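PDB 4Z85: 2-nitrobenzoate nitroreductase from Pseudomonas fluorescens, which reduces the nitro group of 2-nitrobenzoate, probably with FMN as its cofactor. Local coordinates for residues K79-R84 against C141-I146; A135-E140 against D180-Y185. All coordinates share one frame; numbering follows the deposited sequence.

Contact 1: residues K79-R84 against C141-I146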
loop_
_atom_site.group_PDB
_atom_site.type_symbol
_atom_site.label_atom_id
_atom_site.label_comp_id
_atom_site.label_asym_id
_atom_site.label_seq_id
_atom_site.Cartn_x
_atom_site.Cartn_y
_atom_site.Cartn_z
ATOM N N LYS A 79 -4.752 -20.844 -4.259
ATOM C CA LYS A 79 -5.335 -22.153 -3.971
ATOM C C LYS A 79 -5.027 -22.606 -2.542
ATOM O O LYS A 79 -5.893 -23.149 -1.853
ATOM C CB LYS A 79 -4.835 -23.190 -4.986
ATOM C CG LYS A 79 -5.450 -24.575 -4.825
ATOM C CD LYS A 79 -5.046 -25.483 -5.984
ATOM C CE LYS A 79 -5.762 -26.817 -5.926
ATOM N NZ LYS A 79 -5.392 -27.674 -7.083
ATOM N N ASN A 80 -3.799 -22.366 -2.088
ATOM C CA ASN A 80 -3.407 -22.703 -0.721
ATOM C C ASN A 80 -4.243 -21.943 0.314
ATOM O O ASN A 80 -4.658 -22.496 1.345
ATOM C CB ASN A 80 -1.928 -22.392 -0.492
ATOM C CG ASN A 80 -0.999 -23.255 -1.332
ATOM O OD1 ASN A 80 -1.436 -24.164 -2.044
ATOM N ND2 ASN A 80 0.302 -22.965 -1.253
ATOM N N ILE A 81 -4.485 -20.664 0.027
ATOM C CA ILE A 81 -5.279 -19.839 0.929
ATOM C C ILE A 81 -6.746 -20.288 0.929
ATOM O O ILE A 81 -7.383 -20.359 1.982
ATOM C CB ILE A 81 -5.182 -18.339 0.548
ATOM C CG1 ILE A 81 -3.807 -17.795 0.938
ATOM C CG2 ILE A 81 -6.308 -17.541 1.215
ATOM C CD1 ILE A 81 -3.549 -16.361 0.459
ATOM N N ILE A 82 -7.271 -20.592 -0.251
ATOM C CA ILE A 82 -8.648 -21.073 -0.383
ATOM C C ILE A 82 -8.851 -22.367 0.389
ATOM O O ILE A 82 -9.827 -22.518 1.133
ATOM C CB ILE A 82 -9.022 -21.296 -1.855
ATOM C CG1 ILE A 82 -9.174 -19.954 -2.562
ATOM C CG2 ILE A 82 -10.312 -22.100 -1.973
ATOM C CD1 ILE A 82 -9.374 -20.060 -4.054
ATOM N N GLU A 83 -7.903 -23.282 0.243
ATOM C CA GLU A 83 -7.998 -24.592 0.873
ATOM C C GLU A 83 -7.826 -24.531 2.385
ATOM O O GLU A 83 -8.588 -25.163 3.116
ATOM C CB GLU A 83 -6.963 -25.544 0.270
ATOM C CG GLU A 83 -7.234 -25.900 -1.188
ATOM C CD GLU A 83 -6.139 -26.755 -1.811
ATOM O OE1 GLU A 83 -5.015 -26.811 -1.257
ATOM O OE2 GLU A 83 -6.408 -27.377 -2.862
ATOM N N ARG A 84 -6.845 -23.767 2.864
ATOM C CA ARG A 84 -6.561 -23.775 4.300
ATOM C C ARG A 84 -7.242 -22.641 5.079
ATOM O O ARG A 84 -7.360 -22.717 6.301
ATOM C CB ARG A 84 -5.053 -23.709 4.531
ATOM C CG ARG A 84 -4.264 -24.808 3.849
ATOM C CD ARG A 84 -3.776 -25.808 4.867
ATOM N NE ARG A 84 -2.921 -26.832 4.274
ATOM C CZ ARG A 84 -2.229 -27.713 4.984
ATOM N NH1 ARG A 84 -2.293 -27.686 6.307
ATOM N NH2 ARG A 84 -1.471 -28.617 4.376
ATOM N N CYS A 141 -2.644 -14.968 9.884
ATOM C CA CYS A 141 -3.884 -14.552 9.240
ATOM C C CYS A 141 -4.836 -15.676 8.898
ATOM O O CYS A 141 -4.429 -16.800 8.569
ATOM C CB CYS A 141 -3.581 -13.801 7.946
ATOM S SG CYS A 141 -2.401 -12.458 8.125
ATOM N N LYS A 142 -6.116 -15.328 8.952
ATOM C CA LYS A 142 -7.174 -16.170 8.435
ATOM C C LYS A 142 -7.828 -15.480 7.257
ATOM O O LYS A 142 -7.858 -14.250 7.175
ATOM C CB LYS A 142 -8.200 -16.480 9.526
ATOM C CG LYS A 142 -7.607 -17.326 10.645
ATOM C CD LYS A 142 -8.633 -17.596 11.745
ATOM C CE LYS A 142 -8.176 -18.701 12.691
ATOM N NZ LYS A 142 -9.195 -18.958 13.768
ATOM N N LEU A 143 -8.341 -16.280 6.339
ATOM C CA LEU A 143 -9.041 -15.749 5.188
ATOM C C LEU A 143 -10.345 -15.112 5.615
ATOM O O LEU A 143 -11.161 -15.742 6.279
ATOM C CB LEU A 143 -9.312 -16.853 4.160
ATOM C CG LEU A 143 -10.040 -16.371 2.905
ATOM C CD1 LEU A 143 -9.150 -15.380 2.126
ATOM C CD2 LEU A 143 -10.476 -17.527 2.018
ATOM N N TYR A 144 -10.543 -13.860 5.239
ATOM C CA TYR A 144 -11.813 -13.209 5.468
ATOM C C TYR A 144 -12.721 -13.425 4.267
ATOM O O TYR A 144 -13.856 -13.906 4.395
ATOM C CB TYR A 144 -11.609 -11.728 5.719
ATOM C CG TYR A 144 -12.830 -11.023 6.248
ATOM C CD1 TYR A 144 -13.137 -11.066 7.606
ATOM C CD2 TYR A 144 -13.689 -10.334 5.402
ATOM C CE1 TYR A 144 -14.240 -10.405 8.106
ATOM C CE2 TYR A 144 -14.802 -9.679 5.892
ATOM C CZ TYR A 144 -15.074 -9.723 7.252
ATOM O OH TYR A 144 -16.183 -9.064 7.731
ATOM N N LYS A 145 -12.221 -13.065 3.086
ATOM C CA LYS A 145 -13.035 -13.229 1.879
ATOM C C LYS A 145 -12.186 -13.067 0.641
ATOM O O LYS A 145 -11.252 -12.280 0.639
ATOM C CB LYS A 145 -14.168 -12.202 1.847
ATOM C CG LYS A 145 -14.858 -12.037 0.510
ATOM C CD LYS A 145 -16.353 -11.914 0.684
ATOM C CE LYS A 145 -16.777 -10.469 0.692
ATOM N NZ LYS A 145 -18.235 -10.362 1.016
ATOM N N ILE A 146 -12.512 -13.788 -0.422
ATOM C CA ILE A 146 -11.862 -13.512 -1.703
ATOM C C ILE A 146 -12.873 -12.841 -2.610
ATOM O O ILE A 146 -14.005 -13.306 -2.739
ATOM C CB ILE A 146 -11.308 -14.779 -2.356
ATOM C CG1 ILE A 146 -10.191 -15.354 -1.484
ATOM C CG2 ILE A 146 -10.762 -14.475 -3.751
ATOM C CD1 ILE A 146 -9.634 -16.615 -1.992
#

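Contact 2: residues A135-E140 against D180-Y185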
loop_
_atom_site.group_PDB
_atom_site.type_symbol
_atom_site.label_atom_id
_atom_site.label_comp_id
_atom_site.label_asym_id
_atom_site.label_seq_id
_atom_site.Cartn_x
_atom_site.Cartn_y
_atom_site.Cartn_z
ATOM N N ALA A 135 12.031 -13.493 9.477
ATOM C CA ALA A 135 11.156 -12.327 9.267
ATOM C C ALA A 135 11.169 -11.387 10.463
ATOM O O ALA A 135 11.146 -11.835 11.604
ATOM C CB ALA A 135 9.723 -12.769 8.968
ATOM N N PRO A 136 11.197 -10.067 10.205
ATOM C CA PRO A 136 11.195 -9.090 11.302
ATOM C C PRO A 136 9.875 -9.085 12.063
ATOM O O PRO A 136 9.839 -8.988 13.288
ATOM C CB PRO A 136 11.427 -7.754 10.589
ATOM C CG PRO A 136 10.970 -7.993 9.161
ATOM C CD PRO A 136 11.290 -9.427 8.879
ATOM N N ILE A 137 8.791 -9.168 11.302
ATOM C CA ILE A 137 7.430 -9.141 11.819
ATOM C C ILE A 137 6.629 -10.065 10.929
ATOM O O ILE A 137 6.891 -10.146 9.732
ATOM C CB ILE A 137 6.811 -7.715 11.806
ATOM C CG1 ILE A 137 7.659 -6.719 12.616
ATOM C CG2 ILE A 137 5.390 -7.739 12.342
ATOM C CD1 ILE A 137 7.127 -5.295 12.574
ATOM N N ALA A 138 5.662 -10.779 11.503
ATOM C CA ALA A 138 4.766 -11.612 10.711
ATOM C C ALA A 138 3.346 -11.507 11.229
ATOM O O ALA A 138 3.117 -11.400 12.423
ATOM C CB ALA A 138 5.234 -13.069 10.718
ATOM N N TRP A 139 2.382 -11.488 10.323
ATOM C CA TRP A 139 0.975 -11.539 10.679
ATOM C C TRP A 139 0.477 -12.966 10.478
ATOM O O TRP A 139 0.607 -13.530 9.392
ATOM C CB TRP A 139 0.138 -10.591 9.812
ATOM C CG TRP A 139 0.375 -9.128 9.979
ATOM C CD1 TRP A 139 1.122 -8.504 10.942
ATOM C CD2 TRP A 139 -0.159 -8.091 9.149
ATOM N NE1 TRP A 139 1.073 -7.139 10.762
ATOM C CE2 TRP A 139 0.288 -6.863 9.671
ATOM C CE3 TRP A 139 -0.976 -8.086 8.004
ATOM C CZ2 TRP A 139 -0.040 -5.639 9.083
ATOM C CZ3 TRP A 139 -1.301 -6.879 7.430
ATOM C CH2 TRP A 139 -0.838 -5.669 7.966
ATOM N N GLU A 140 -0.070 -13.556 11.537
ATOM C CA GLU A 140 -0.806 -14.805 11.439
ATOM C C GLU A 140 -2.242 -14.464 11.057
ATOM O O GLU A 140 -2.947 -13.752 11.805
ATOM C CB GLU A 140 -0.746 -15.579 12.771
ATOM C CG GLU A 140 0.696 -15.851 13.231
ATOM C CD GLU A 140 0.778 -16.698 14.497
ATOM O OE1 GLU A 140 -0.283 -17.005 15.081
ATOM O OE2 GLU A 140 1.912 -17.048 14.901
ATOM N N ASP A 180 11.421 3.249 15.023
ATOM C CA ASP A 180 12.779 3.622 14.653
ATOM C C ASP A 180 13.623 2.421 14.224
ATOM O O ASP A 180 14.472 2.543 13.343
ATOM C CB ASP A 180 13.476 4.339 15.822
ATOM C CG ASP A 180 12.880 5.705 16.115
ATOM O OD1 ASP A 180 11.738 5.976 15.680
ATOM O OD2 ASP A 180 13.552 6.514 16.790
ATOM N N LEU A 181 13.396 1.261 14.841
ATOM C CA LEU A 181 14.238 0.094 14.577
ATOM C C LEU A 181 13.753 -0.794 13.432
ATOM O O LEU A 181 14.554 -1.458 12.776
ATOM C CB LEU A 181 14.365 -0.761 15.838
ATOM C CG LEU A 181 15.032 -0.126 17.055
ATOM C CD1 LEU A 181 14.982 -1.100 18.225
ATOM C CD2 LEU A 181 16.462 0.254 16.731
ATOM N N PHE A 182 12.438 -0.818 13.223
ATOM C CA PHE A 182 11.836 -1.593 12.146
ATOM C C PHE A 182 12.079 -0.872 10.822
ATOM O O PHE A 182 11.633 0.256 10.640
ATOM C CB PHE A 182 10.335 -1.788 12.412
ATOM C CG PHE A 182 9.598 -2.496 11.308
ATOM C CD1 PHE A 182 10.113 -3.645 10.733
ATOM C CD2 PHE A 182 8.380 -2.013 10.862
ATOM C CE1 PHE A 182 9.424 -4.302 9.729
ATOM C CE2 PHE A 182 7.688 -2.662 9.850
ATOM C CZ PHE A 182 8.210 -3.800 9.290
ATOM N N GLN A 183 12.810 -1.512 9.917
ATOM C CA GLN A 183 13.215 -0.850 8.679
ATOM C C GLN A 183 12.836 -1.673 7.465
ATOM O O GLN A 183 13.687 -2.248 6.785
ATOM C CB GLN A 183 14.721 -0.562 8.689
ATOM C CG GLN A 183 15.119 0.418 9.777
ATOM C CD GLN A 183 16.561 0.883 9.621
ATOM O OE1 GLN A 183 17.388 0.171 9.058
ATOM N NE2 GLN A 183 16.860 2.083 10.101
ATOM N N PRO A 184 11.536 -1.700 7.161
ATOM C CA PRO A 184 11.104 -2.476 5.997
ATOM C C PRO A 184 11.560 -1.868 4.669
ATOM O O PRO A 184 11.843 -0.670 4.586
ATOM C CB PRO A 184 9.576 -2.452 6.110
ATOM C CG PRO A 184 9.280 -1.167 6.837
ATOM C CD PRO A 184 10.419 -1.015 7.831
ATOM N N TYR A 185 11.634 -2.716 3.647
ATOM C CA TYR A 185 11.857 -2.301 2.259
ATOM C C TYR A 185 10.530 -1.952 1.600
ATOM O O TYR A 185 9.583 -2.723 1.707
ATOM C CB TYR A 185 12.493 -3.426 1.442
ATOM C CG TYR A 185 13.984 -3.562 1.592
ATOM C CD1 TYR A 185 14.602 -3.325 2.813
ATOM C CD2 TYR A 185 14.766 -3.946 0.512
ATOM C CE1 TYR A 185 15.980 -3.457 2.950
ATOM C CE2 TYR A 185 16.135 -4.072 0.638
ATOM C CZ TYR A 185 16.730 -3.827 1.853
ATOM O OH TYR A 185 18.095 -3.962 1.972
#

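Contact 1: residues K79-R84 against C141-I146
Ile146 meets Ile82, and Leu143 meets Ile81, in two apolar pairs that join the helix segment 79-84 to the strand segment 141-146. No hydrogen bond crosses between the segments, and 160 Å² is buried in all. Ile146 sends its CB from the strand toward the helix, but CB stays 5.6 Å from Ile82 CG1, its nearest atom on that residue, too far to touch. CG1 lies beside the backbone N and anti to the carbonyl carbon (chi1 -65°); it closes to 4.8 Å of Ile82 CG1, still short of contact, and the CG2 branch does not touch the helix segment. With chi2 also extended (177°), CD1 projects as the reaching atom. That methyl sits 3.4 Å from Ile82 CG1, tighter than ordinary van der Waals contact, and 4.0 Å from Ile82 CD1. It therefore touches the flank of the Ile82 chain as well as its tip, and the two side chains cross at about a right angle.

Leu143 and Ile146 both face the helix although they are three positions apart, whereas regular strand alternation would put them on different sides. The reason is a classic beta bulge in this antiparallel barrel of the flavin reductase-like fold: Tyr144 and Lys145 both pair with Phe157, which absorbs the extra residue. On the other edge of the strand, Leu143 bonds through its backbone to Glu85, directly after the helix, so helix and strand are also tied by the sheet.

Leu143 places CG anti to the backbone N (chi1 -180°) and sends CD1 to Ile81 CG2 at 3.7 Å, again with the side chains nearly perpendicular. Its second methyl, CD2, approaches the helix backbone at Ile81 O, 4.2 Å away. Ile81 also packs on Phe87 of strand 86-90, while Ile82 forms the more exposed margin of the contact.

Contact 2: residues A135-E140 against D180-Y185
Ile137 CD1 stands over the face of the Phe182 ring in a CH-pi contact, 3.6 Å from the ring centroid and 4° off the normal. The near-axial approach shows in the single distances: Ile137 CD1 is 3.8 Å from Phe182 CZ and 3.9 Å from Phe182 CG, so the methyl is almost equidistant from all six ring carbons. This joins the start of strand 137-150, part of the antiparallel barrel of the flavin reductase-like fold, to the loop ahead of strand 185-187.

Pro136 adds a second approach. Its CG meets Phe182 CE1 at 4.0 Å from the edge, near the ring plane. On the face opposite Ile137 lies Pro184, whose CD is 3.6 Å above the plane and also over its centre, so an isoleucine methyl and a proline methylene clamp the ring. The aromatic group reaches the strand because CG is anti to the backbone N (chi1 176°), which carries the ring across although the CB itself leaves the loop at a slant.

Further out, backbone bonds to the residues just past the neighbouring strands 153-165 and 86-90, Pro136 with Arg166 and Ile137 with Met91, hold the start of the strand. The loop is gripped through its carbonyls, Phe182 O by Arg199 NH2 and Pro184 O by Thr196 OG1. The second subunit of the dimer closes over this buried group, with its Gly20 on Phe182, its Ser21 on Ile137 and its Gly23 on Pro184. Two residues along the strand from Ile137, Trp139 NE1 hydrogen-bonds to OG of that same Ser21 of the second subunit.

Both contacts draw on strand 137-150: Glu140 ends the segment of contact 2 and Cys141 begins that of contact 1, so the two run on without a gap. Their centres are nevertheless about 22 Å apart, and apart from this junction they do not touch. Contact 1, about 15 Å from the centre of the chain, is partly buried and touches no other subunit. Contact 2, about 11 Å from that centre, is buried and packs against the second subunit. Flavin reductase-like proteins typically bind FMN near their dimer interface, so contact 2 is probably closer to the cofactor region, though its geometry identifies no FMN ligand.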